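Local coordinates for putative ABC transporter, periplasmic binding protein, amino acid (PDB 2YJP) that binds L-cysteine, probably as the periplasmic receptor that delivers it to an amino-acid ABC transporter, at residues A[162-176]-A[186-200]. The protein carries 1 engineered substitution. Residues are numbered along the deposited sequence; the frame is centred on the assembly and turned at random.
With ZN (zinc ion), chain G; ZN (zinc ion), chain J; CYS (cysteine), chain D.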
loop_
_atom_site.group_PDB
_atom_site.type_symbol
_atom_site.label_atom_id
_atom_site.label_comp_id
_atom_site.label_asym_id
_atom_site.label_seq_id
_atom_site.Cartn_x
_atom_site.Cartn_y
_atom_site.Cartn_z
ATOM N N LEU A 162 -6.429 -19.651 15.735
ATOM C CA LEU A 162 -5.172 -19.092 16.133
ATOM C C LEU A 162 -4.734 -19.416 17.597
ATOM O O LEU A 162 -3.578 -19.117 17.991
ATOM C CB LEU A 162 -5.135 -17.612 15.787
ATOM C CG LEU A 162 -5.351 -17.302 14.286
ATOM C CD1 LEU A 162 -5.569 -15.800 14.023
ATOM C CD2 LEU A 162 -4.262 -17.840 13.357
ATOM N N LYS A 163 -5.594 -20.084 18.386
ATOM C CA LYS A 163 -5.246 -20.440 19.776
ATOM C C LYS A 163 -3.888 -21.156 19.939
ATOM O O LYS A 163 -3.648 -22.226 19.330
ATOM C CB LYS A 163 -6.332 -21.340 20.368
ATOM C CG LYS A 163 -6.140 -21.723 21.856
ATOM C CD LYS A 163 -6.714 -20.650 22.790
ATOM N N ASP A 164 -3.013 -20.603 20.791
ATOM C CA ASP A 164 -1.667 -21.205 21.038
ATOM C C ASP A 164 -0.774 -21.149 19.785
ATOM O O ASP A 164 0.170 -21.937 19.634
ATOM C CB ASP A 164 -1.763 -22.651 21.568
ATOM C CG ASP A 164 -2.386 -22.726 22.952
ATOM O OD1 ASP A 164 -2.290 -21.705 23.680
ATOM O OD2 ASP A 164 -2.974 -23.780 23.320
ATOM N N GLN A 165 -1.085 -20.220 18.889
ATOM C CA GLN A 165 -0.397 -20.129 17.617
ATOM C C GLN A 165 -0.057 -18.656 17.279
ATOM O O GLN A 165 -0.581 -17.745 17.900
ATOM C CB GLN A 165 -1.251 -20.764 16.524
ATOM C CG GLN A 165 -1.627 -22.226 16.787
ATOM C CD GLN A 165 -0.613 -23.235 16.238
ATOM O OE1 GLN A 165 0.604 -23.101 16.423
ATOM N NE2 GLN A 165 -1.122 -24.255 15.550
ATOM N N THR A 166 0.785 -18.447 16.273
ATOM C CA THR A 166 1.287 -17.142 15.923
ATOM C C THR A 166 0.748 -16.628 14.578
ATOM O O THR A 166 0.727 -17.373 13.606
ATOM C CB THR A 166 2.842 -17.169 15.934
ATOM O OG1 THR A 166 3.301 -17.389 17.272
ATOM C CG2 THR A 166 3.456 -15.863 15.455
ATOM N N LEU A 167 0.301 -15.370 14.544
ATOM C CA LEU A 167 -0.078 -14.715 13.291
ATOM C C LEU A 167 1.005 -13.736 12.885
ATOM O O LEU A 167 1.489 -12.956 13.722
ATOM C CB LEU A 167 -1.432 -13.995 13.442
ATOM C CG LEU A 167 -2.013 -13.227 12.274
ATOM C CD1 LEU A 167 -2.380 -14.145 11.084
ATOM C CD2 LEU A 167 -3.228 -12.446 12.773
ATOM N N LEU A 168 1.421 -13.810 11.614
ATOM C CA LEU A 168 2.427 -12.876 11.080
ATOM C C LEU A 168 1.790 -11.592 10.510
ATOM O O LEU A 168 0.757 -11.640 9.810
ATOM C CB LEU A 168 3.223 -13.548 9.970
ATOM C CG LEU A 168 3.961 -14.790 10.474
ATOM C CD1 LEU A 168 4.517 -15.657 9.367
ATOM C CD2 LEU A 168 5.082 -14.337 11.358
ATOM N N VAL A 169 2.374 -10.445 10.840
ATOM C CA VAL A 169 1.959 -9.225 10.210
ATOM C C VAL A 169 3.208 -8.372 9.919
ATOM O O VAL A 169 4.236 -8.454 10.658
ATOM C CB VAL A 169 0.994 -8.360 11.120
ATOM C CG1 VAL A 169 -0.367 -9.004 11.262
ATOM C CG2 VAL A 169 1.637 -8.021 12.519
ATOM N N ASN A 170 3.086 -7.535 8.879
ATOM C CA ASN A 170 4.078 -6.514 8.590
ATOM C C ASN A 170 3.837 -5.401 9.608
ATOM O O ASN A 170 2.698 -4.909 9.721
ATOM C CB ASN A 170 3.962 -6.083 7.136
ATOM C CG ASN A 170 4.897 -4.931 6.738
ATOM O OD1 ASN A 170 4.569 -4.143 6.000
ATOM N ND2 ASN A 170 6.056 -4.920 7.157
ATOM N N LYS A 171 4.866 -5.077 10.405
ATOM C CA LYS A 171 4.731 -4.063 11.397
ATOM C C LYS A 171 4.200 -2.726 10.797
ATOM O O LYS A 171 4.697 -2.274 9.758
ATOM C CB LYS A 171 6.078 -3.865 12.166
ATOM C CG LYS A 171 6.017 -2.741 13.217
ATOM C CD LYS A 171 7.231 -2.733 14.202
ATOM C CE LYS A 171 7.348 -1.373 14.924
ATOM N NZ LYS A 171 8.728 -1.158 15.579
ATOM N N GLY A 172 3.231 -2.117 11.484
ATOM C CA GLY A 172 2.770 -0.755 11.199
ATOM C C GLY A 172 1.700 -0.738 10.079
ATOM O O GLY A 172 1.427 0.298 9.517
ATOM N N THR A 173 1.183 -1.920 9.710
ATOM C CA THR A 173 0.132 -1.996 8.734
ATOM C C THR A 173 -1.253 -1.960 9.394
ATOM O O THR A 173 -1.404 -2.083 10.619
ATOM C CB THR A 173 0.231 -3.286 7.850
ATOM O OG1 THR A 173 0.199 -4.465 8.660
ATOM C CG2 THR A 173 1.497 -3.273 6.958
ATOM N N THR A 174 -2.276 -1.794 8.563
ATOM C CA THR A 174 -3.664 -1.858 9.050
ATOM C C THR A 174 -3.949 -3.261 9.569
ATOM O O THR A 174 -4.670 -3.386 10.546
ATOM C CB THR A 174 -4.671 -1.509 7.978
ATOM O OG1 THR A 174 -4.280 -2.177 6.779
ATOM C CG2 THR A 174 -4.738 0.072 7.736
ATOM N N ALA A 175 -3.336 -4.309 8.994
ATOM C CA ALA A 175 -3.557 -5.650 9.606
ATOM C C ALA A 175 -3.022 -5.735 11.034
ATOM O O ALA A 175 -3.693 -6.306 11.906
ATOM C CB ALA A 175 -3.025 -6.775 8.766
ATOM N N ASP A 176 -1.808 -5.194 11.246
ATOM C CA ASP A 176 -1.208 -5.075 12.583
ATOM C C ASP A 176 -2.169 -4.313 13.493
ATOM O O ASP A 176 -2.485 -4.780 14.587
ATOM C CB ASP A 176 0.133 -4.313 12.432
ATOM C CG ASP A 176 0.871 -4.115 13.735
ATOM O OD1 ASP A 176 0.451 -4.622 14.818
ATOM O OD2 ASP A 176 1.902 -3.413 13.657
ATOM N N VAL A 186 -5.062 -12.773 19.969
ATOM C CA VAL A 186 -4.246 -13.393 18.936
ATOM C C VAL A 186 -2.792 -12.925 19.065
ATOM O O VAL A 186 -2.504 -11.706 19.007
ATOM C CB VAL A 186 -4.759 -13.076 17.478
ATOM C CG1 VAL A 186 -3.759 -13.617 16.414
ATOM C CG2 VAL A 186 -6.166 -13.680 17.261
ATOM N N LYS A 187 -1.885 -13.891 19.212
ATOM C CA LYS A 187 -0.470 -13.615 19.315
ATOM C C LYS A 187 0.133 -13.190 17.957
ATOM O O LYS A 187 0.020 -13.916 16.972
ATOM C CB LYS A 187 0.223 -14.843 19.893
ATOM C CG LYS A 187 1.733 -14.778 19.896
ATOM C CD LYS A 187 2.331 -15.582 21.064
ATOM C CE LYS A 187 2.739 -17.030 20.640
ATOM N NZ LYS A 187 1.755 -18.168 21.012
ATOM N N LEU A 188 0.772 -12.019 17.921
ATOM C CA LEU A 188 1.367 -11.471 16.697
ATOM C C LEU A 188 2.892 -11.524 16.700
ATOM O O LEU A 188 3.559 -11.178 17.692
ATOM C CB LEU A 188 0.978 -9.990 16.521
ATOM C CG LEU A 188 -0.520 -9.683 16.437
ATOM C CD1 LEU A 188 -0.719 -8.156 16.406
ATOM C CD2 LEU A 188 -1.211 -10.465 15.235
ATOM N N LEU A 189 3.431 -11.907 15.562
ATOM C CA LEU A 189 4.852 -11.768 15.292
ATOM C C LEU A 189 5.018 -10.787 14.126
ATOM O O LEU A 189 4.523 -11.004 13.038
ATOM C CB LEU A 189 5.467 -13.116 14.939
ATOM C CG LEU A 189 6.975 -13.145 14.694
ATOM C CD1 LEU A 189 7.715 -12.860 15.914
ATOM C CD2 LEU A 189 7.443 -14.503 14.426
ATOM N N LYS A 190 5.737 -9.702 14.381
ATOM C CA LYS A 190 5.797 -8.571 13.453
ATOM C C LYS A 190 7.209 -8.428 12.826
ATOM O O LYS A 190 8.213 -8.631 13.482
ATOM C CB LYS A 190 5.382 -7.286 14.168
ATOM C CG LYS A 190 4.245 -7.460 15.132
ATOM C CD LYS A 190 3.668 -6.125 15.593
ATOM C CE LYS A 190 2.648 -6.358 16.722
ATOM N NZ LYS A 190 1.901 -5.135 17.170
ATOM N N PHE A 191 7.264 -8.100 11.536
ATOM C CA PHE A 191 8.533 -7.872 10.863
ATOM C C PHE A 191 8.423 -6.533 10.162
ATOM O O PHE A 191 7.336 -6.194 9.663
ATOM C CB PHE A 191 8.749 -8.978 9.828
ATOM C CG PHE A 191 9.013 -10.328 10.435
ATOM C CD1 PHE A 191 10.322 -10.716 10.789
ATOM C CD2 PHE A 191 7.964 -11.190 10.689
ATOM C CE1 PHE A 191 10.557 -11.964 11.388
ATOM C CE2 PHE A 191 8.185 -12.438 11.299
ATOM C CZ PHE A 191 9.458 -12.826 11.630
ATOM N N ASP A 192 9.503 -5.767 10.121
ATOM C CA ASP A 192 9.539 -4.423 9.450
ATOM C C ASP A 192 9.147 -4.444 7.956
ATOM O O ASP A 192 8.419 -3.589 7.501
ATOM C CB ASP A 192 10.931 -3.802 9.583
ATOM C CG ASP A 192 11.240 -3.304 11.018
ATOM O OD1 ASP A 192 10.379 -3.502 11.870
ATOM O OD2 ASP A 192 12.318 -2.674 11.311
ATOM N N GLN A 193 9.619 -5.452 7.215
ATOM C CA GLN A 193 9.538 -5.515 5.784
ATOM C C GLN A 193 8.597 -6.617 5.286
ATOM O O GLN A 193 8.500 -7.689 5.956
ATOM C CB GLN A 193 10.929 -5.838 5.257
ATOM C CG GLN A 193 11.963 -4.879 5.727
ATOM C CD GLN A 193 13.335 -5.137 5.037
ATOM O OE1 GLN A 193 13.403 -5.276 3.817
ATOM N NE2 GLN A 193 14.409 -5.205 5.825
ATOM N N ASN A 194 7.993 -6.429 4.104
ATOM C CA ASN A 194 7.127 -7.472 3.571
ATOM C C ASN A 194 7.866 -8.764 3.278
ATOM O O ASN A 194 7.355 -9.803 3.582
ATOM C CB ASN A 194 6.280 -7.023 2.341
ATOM C CG ASN A 194 5.197 -5.987 2.737
ATOM O OD1 ASN A 194 4.353 -6.286 3.585
ATOM N ND2 ASN A 194 5.281 -4.743 2.187
ATOM N N THR A 195 9.019 -8.683 2.629
ATOM C CA THR A 195 9.817 -9.850 2.278
ATOM C C THR A 195 10.114 -10.695 3.508
ATOM O O THR A 195 9.894 -11.886 3.482
ATOM C CB THR A 195 11.128 -9.428 1.595
ATOM O OG1 THR A 195 10.790 -8.723 0.391
ATOM C CG2 THR A 195 11.964 -10.696 1.187
ATOM N N GLU A 196 10.556 -10.077 4.599
ATOM C CA GLU A 196 10.744 -10.821 5.857
ATOM C C GLU A 196 9.462 -11.503 6.297
ATOM O O GLU A 196 9.491 -12.689 6.689
ATOM C CB GLU A 196 11.189 -9.946 7.023
ATOM C CG GLU A 196 12.559 -9.359 6.965
ATOM C CD GLU A 196 12.735 -8.315 8.110
ATOM O OE1 GLU A 196 11.826 -7.409 8.319
ATOM O OE2 GLU A 196 13.794 -8.399 8.803
ATOM N N THR A 197 8.354 -10.772 6.241
ATOM C CA THR A 197 7.087 -11.288 6.763
ATOM C C THR A 197 6.608 -12.540 5.984
ATOM O O THR A 197 6.245 -13.567 6.567
ATOM C CB THR A 197 6.009 -10.198 6.740
ATOM O OG1 THR A 197 6.515 -9.033 7.407
ATOM C CG2 THR A 197 4.739 -10.683 7.470
ATOM N N PHE A 198 6.664 -12.468 4.673
ATOM C CA PHE A 198 6.257 -13.589 3.879
ATOM C C PHE A 198 7.297 -14.742 3.964
ATOM O O PHE A 198 6.903 -15.894 3.985
ATOM C CB PHE A 198 6.000 -13.174 2.453
ATOM C CG PHE A 198 4.764 -12.402 2.278
ATOM C CD1 PHE A 198 3.522 -13.051 2.095
ATOM C CD2 PHE A 198 4.793 -11.000 2.289
ATOM C CE1 PHE A 198 2.360 -12.337 1.925
ATOM C CE2 PHE A 198 3.599 -10.271 2.097
ATOM C CZ PHE A 198 2.392 -10.934 1.888
ATOM N N ASP A 199 8.595 -14.419 4.016
ATOM C CA ASP A 199 9.609 -15.425 4.288
ATOM C C ASP A 199 9.314 -16.117 5.626
ATOM O O ASP A 199 9.485 -17.311 5.741
ATOM C CB ASP A 199 11.064 -14.884 4.317
ATOM C CG ASP A 199 11.631 -14.544 2.916
ATOM O OD1 ASP A 199 11.109 -15.049 1.875
ATOM O OD2 ASP A 199 12.638 -13.764 2.846
ATOM N N ALA A 200 8.897 -15.390 6.648
ATOM C CA ALA A 200 8.668 -16.086 7.903
ATOM C C ALA A 200 7.495 -17.051 7.771
ATOM O O ALA A 200 7.404 -18.040 8.504
ATOM C CB ALA A 200 8.429 -15.110 9.023
HETATM ZN ZN ZN G . 13.073 -1.563 9.833
HETATM ZN ZN ZN J . 14.150 -7.356 10.401
HETATM N N CYS D . -2.411 -0.405 2.820
HETATM C CA CYS D . -2.128 -0.969 4.160
HETATM C C CYS D . -1.654 0.140 5.101
HETATM O O CYS D . -1.622 1.337 4.682
HETATM C CB CYS D . -1.053 -2.046 4.106
HETATM S SG CYS D . 0.508 -1.519 3.378
HETATM O OXT CYS D . -1.332 -0.162 6.254
HETATM O O HOH W 1 2.987 -20.188 19.450
HETATM O O HOH W 2 -2.407 -16.624 19.300
HETATM O O HOH W 3 3.060 -3.349 3.691
HETATM O O HOH W 4 6.718 -2.342 5.203
HETATM O O HOH W 5 7.046 -1.628 8.674
HETATM O O HOH W 6 12.070 -6.702 11.475
HETATM O O HOH W 7 15.317 -9.109 11.685
#
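Asn170 and Phe191 close the paired part of two parallel strands, 166-170 and 187-191, and illustrate how a side-chain amide can extend backbone pairing past a strand end. With CG anti to the backbone N (chi1 176°), Asn170 turns its ND2 toward the backbone carbonyls where strand 187-191 runs out, bonding to Phe191 O at 3.1 Å and weakly to Asp192 O. Lys171 N reaches the same Phe191 O at 2.8 Å from the opposite face of the carbonyl plane, so two donors grip one oxygen. The amides of Asn170 and Asn194 lie 56° apart; one water donates to Asn170 OD1 and accepts from Asn194 ND2, while His211 bonds to Asn194 OD1. Before this end, regular parallel bonding runs from Leu167 N to Lys187 O through to Phe191 N and Val169 O.

The two sheet faces differ. On one, Leu168 CD2 meets the Phe191 ring at its edge, 3.6 Å from CE2, while CD1 rests against Ala200; Thr197 CG2, from helix 194-202, lies beside Leu168 CB. On the other, Leu167 and Leu188 run side by side, their CD2 methyls 3.7 Å apart. Lys190 stretches along Val169, CG to CG2 3.7 Å, until NZ forms a 2.8 Å salt bridge on the syn side of Asp176 OD1. Gly172 N takes the anti lone pair of Asp176 OD2, tying that carboxylate to the type II turn 170-173 as well.

Strands 166-170 and 187-191, with helix 174-182 between them, form a beta-alpha-beta unit. The helix start brings Thr174 N to hydrogen-bond the carboxylate of the bound cysteine, whereas Asp192 shares a zinc ion with Glu105. Strand 208-212 flanks 166-170 on its other edge, and helices 174-182 and 194-202 pack on the two faces.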